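Local coordinates for protein eukaryotic translation initiation factor 2A (Schizosaccharomyces pombe, PDB 3WJ9) that probably directs methionyl-tRNAi to 40S ribosomal subunits in a codon-dependent manner, this chain being its beta-propeller part, at residues 376-381 with 398-403. Residues are numbered along the deposited sequence; the frame is centred on the assembly and turned at random.
Sequences RLRVDN and FNELYQ
CB of Asn381 packs against CB of Leu401 at 3.8 Å, and the carboxamide oxygen OD1 takes a weak hydrogen bond from Leu401 N (3.4 Å). OD1 also lies 3.0 Å from Asn399 O, a close approach of two acceptors. ND2 is bonded to Val372 O and, within its own loop, to Leu377 O (3.3 Å), which lies near the Asn381 amide plane. CG stands anti to the carbonyl carbon (chi1 -69°), which parts the amide from the Asn381 carbonyl, whose oxygen accepts Phe398 N instead (2.8 Å). Replacing Asn381 with an alanine is likely to cost Val372 O and Leu377 O their shared amide donor and Leu401 N a weak acceptor, leaving the loop less firmly tied to 398-403. In this beta-propeller the contact joins the loop between strands 367-372 and 382-387 of one blade to the link from strand 392-397 into strand 401-406, which pairs with the N-terminal strand 6-11 in the next sheet. Within 398-403, Leu401 CD1 lies over one face of the Phe398 ring, 4.0 Å above its centre. Arg378 and Glu400 run alongside, pointing the same way, in a salt bridge modelled with planes 88° apart, though the NH2 and OE2 positions are doubtful.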
loop_
_atom_site.group_PDB
_atom_site.type_symbol
_atom_site.label_atom_id
_atom_site.label_comp_id
_atom_site.label_asym_id
_atom_site.label_seq_id
_atom_site.Cartn_x
_atom_site.Cartn_y
_atom_site.Cartn_z
ATOM N N ARG A 376 -13.139 8.320 9.132
ATOM C CA ARG A 376 -12.029 9.055 9.733
ATOM C C ARG A 376 -12.475 10.489 10.017
ATOM O O ARG A 376 -11.889 11.182 10.850
ATOM C CB ARG A 376 -10.792 9.033 8.829
ATOM C CG ARG A 376 -9.540 9.586 9.495
ATOM C CD ARG A 376 -8.298 9.381 8.645
ATOM N NE ARG A 376 -7.144 10.080 9.202
ATOM C CZ ARG A 376 -5.945 10.125 8.631
ATOM N NH1 ARG A 376 -5.731 9.510 7.477
ATOM N NH2 ARG A 376 -4.957 10.786 9.217
ATOM N N LEU A 377 -13.524 10.921 9.322
ATOM C CA LEU A 377 -14.170 12.197 9.605
ATOM C C LEU A 377 -15.617 12.203 9.116
ATOM O O LEU A 377 -15.890 11.899 7.957
ATOM C CB LEU A 377 -13.401 13.349 8.964
ATOM C CG LEU A 377 -13.576 14.660 9.729
ATOM C CD1 LEU A 377 -12.905 14.560 11.091
ATOM C CD2 LEU A 377 -13.039 15.835 8.944
ATOM N N ARG A 378 -16.541 12.562 10.002
ATOM C CA ARG A 378 -17.964 12.516 9.678
ATOM C C ARG A 378 -18.507 13.872 9.237
ATOM O O ARG A 378 -19.720 14.057 9.128
ATOM C CB ARG A 378 -18.765 11.995 10.876
ATOM C CG ARG A 378 -18.168 10.753 11.521
ATOM C CD ARG A 378 -19.235 9.908 12.193
ATOM N NE ARG A 378 -20.143 9.321 11.212
ATOM C CZ ARG A 378 -19.898 8.195 10.548
ATOM N NH1 ARG A 378 -18.774 7.527 10.761
ATOM N NH2 ARG A 378 -20.779 7.738 9.669
ATOM N N VAL A 379 -17.608 14.819 8.985
ATOM C CA VAL A 379 -17.999 16.146 8.522
ATOM C C VAL A 379 -17.074 16.649 7.411
ATOM O O VAL A 379 -15.888 16.319 7.386
ATOM C CB VAL A 379 -18.008 17.171 9.682
ATOM C CG1 VAL A 379 -19.196 16.931 10.608
ATOM C CG2 VAL A 379 -16.699 17.117 10.458
ATOM N N ASP A 380 -17.641 17.425 6.488
ATOM C CA ASP A 380 -16.892 18.105 5.426
ATOM C C ASP A 380 -16.197 17.163 4.438
ATOM O O ASP A 380 -15.094 17.451 3.976
ATOM C CB ASP A 380 -15.850 19.048 6.038
ATOM C CG ASP A 380 -16.476 20.143 6.876
ATOM O OD1 ASP A 380 -17.649 19.987 7.275
ATOM O OD2 ASP A 380 -15.795 21.156 7.144
ATOM N N ASN A 381 -16.844 16.052 4.103
ATOM C CA ASN A 381 -16.283 15.119 3.128
ATOM C C ASN A 381 -16.277 15.705 1.718
ATOM O O ASN A 381 -17.269 16.284 1.276
ATOM C CB ASN A 381 -17.052 13.796 3.144
ATOM C CG ASN A 381 -16.831 13.010 4.421
ATOM O OD1 ASN A 381 -17.758 12.416 4.970
ATOM N ND2 ASN A 381 -15.595 13.010 4.905
ATOM N N PHE A 398 -19.297 16.211 -0.610
ATOM C CA PHE A 398 -19.998 14.978 -0.272
ATOM C C PHE A 398 -20.565 15.048 1.141
ATOM O O PHE A 398 -20.103 15.836 1.965
ATOM C CB PHE A 398 -19.066 13.767 -0.390
ATOM C CG PHE A 398 -18.572 13.506 -1.787
ATOM C CD1 PHE A 398 -17.452 14.157 -2.275
ATOM C CD2 PHE A 398 -19.222 12.598 -2.604
ATOM C CE1 PHE A 398 -16.995 13.914 -3.554
ATOM C CE2 PHE A 398 -18.770 12.350 -3.884
ATOM C CZ PHE A 398 -17.652 13.008 -4.359
ATOM N N ASN A 399 -21.576 14.229 1.415
ATOM C CA ASN A 399 -22.067 14.066 2.779
ATOM C C ASN A 399 -21.220 13.037 3.512
ATOM O O ASN A 399 -20.608 13.335 4.537
ATOM C CB ASN A 399 -23.540 13.646 2.792
ATOM C CG ASN A 399 -24.037 13.306 4.186
ATOM O OD1 ASN A 399 -24.037 12.143 4.591
ATOM N ND2 ASN A 399 -24.462 14.323 4.928
ATOM N N GLU A 400 -21.179 11.824 2.972
ATOM C CA GLU A 400 -20.346 10.770 3.533
ATOM C C GLU A 400 -19.540 10.071 2.442
ATOM O O GLU A 400 -19.970 9.065 1.880
ATOM C CB GLU A 400 -21.203 9.758 4.294
ATOM C CG GLU A 400 -20.436 8.945 5.320
ATOM C CD GLU A 400 -21.340 8.084 6.176
ATOM O OE1 GLU A 400 -22.452 7.749 5.717
ATOM O OE2 GLU A 400 -20.943 7.747 7.311
ATOM N N LEU A 401 -18.370 10.626 2.143
ATOM C CA LEU A 401 -17.458 10.035 1.171
ATOM C C LEU A 401 -16.537 9.031 1.855
ATOM O O LEU A 401 -16.061 9.268 2.965
ATOM C CB LEU A 401 -16.633 11.118 0.474
ATOM C CG LEU A 401 -15.545 10.633 -0.487
ATOM C CD1 LEU A 401 -16.156 10.012 -1.735
ATOM C CD2 LEU A 401 -14.595 11.760 -0.849
ATOM N N TYR A 402 -16.286 7.909 1.189
ATOM C CA TYR A 402 -15.516 6.833 1.794
ATOM C C TYR A 402 -14.096 6.734 1.236
ATOM O O TYR A 402 -13.131 6.696 1.993
ATOM C CB TYR A 402 -16.259 5.508 1.628
ATOM C CG TYR A 402 -17.566 5.484 2.387
ATOM C CD1 TYR A 402 -17.649 6.024 3.664
ATOM C CD2 TYR A 402 -18.712 4.928 1.837
ATOM C CE1 TYR A 402 -18.830 6.008 4.374
ATOM C CE2 TYR A 402 -19.903 4.905 2.547
ATOM C CZ TYR A 402 -19.956 5.451 3.812
ATOM O OH TYR A 402 -21.132 5.440 4.526
ATOM N N GLN A 403 -13.964 6.687 -0.086
ATOM C CA GLN A 403 -12.645 6.682 -0.707
ATOM C C GLN A 403 -12.664 7.338 -2.083
ATOM O O GLN A 403 -13.707 7.440 -2.734
ATOM C CB GLN A 403 -12.096 5.259 -0.827
ATOM C CG GLN A 403 -13.081 4.225 -1.380
ATOM C CD GLN A 403 -12.782 2.810 -0.906
ATOM O OE1 GLN A 403 -12.828 2.506 0.288
ATOM N NE2 GLN A 403 -12.478 1.934 -1.851
#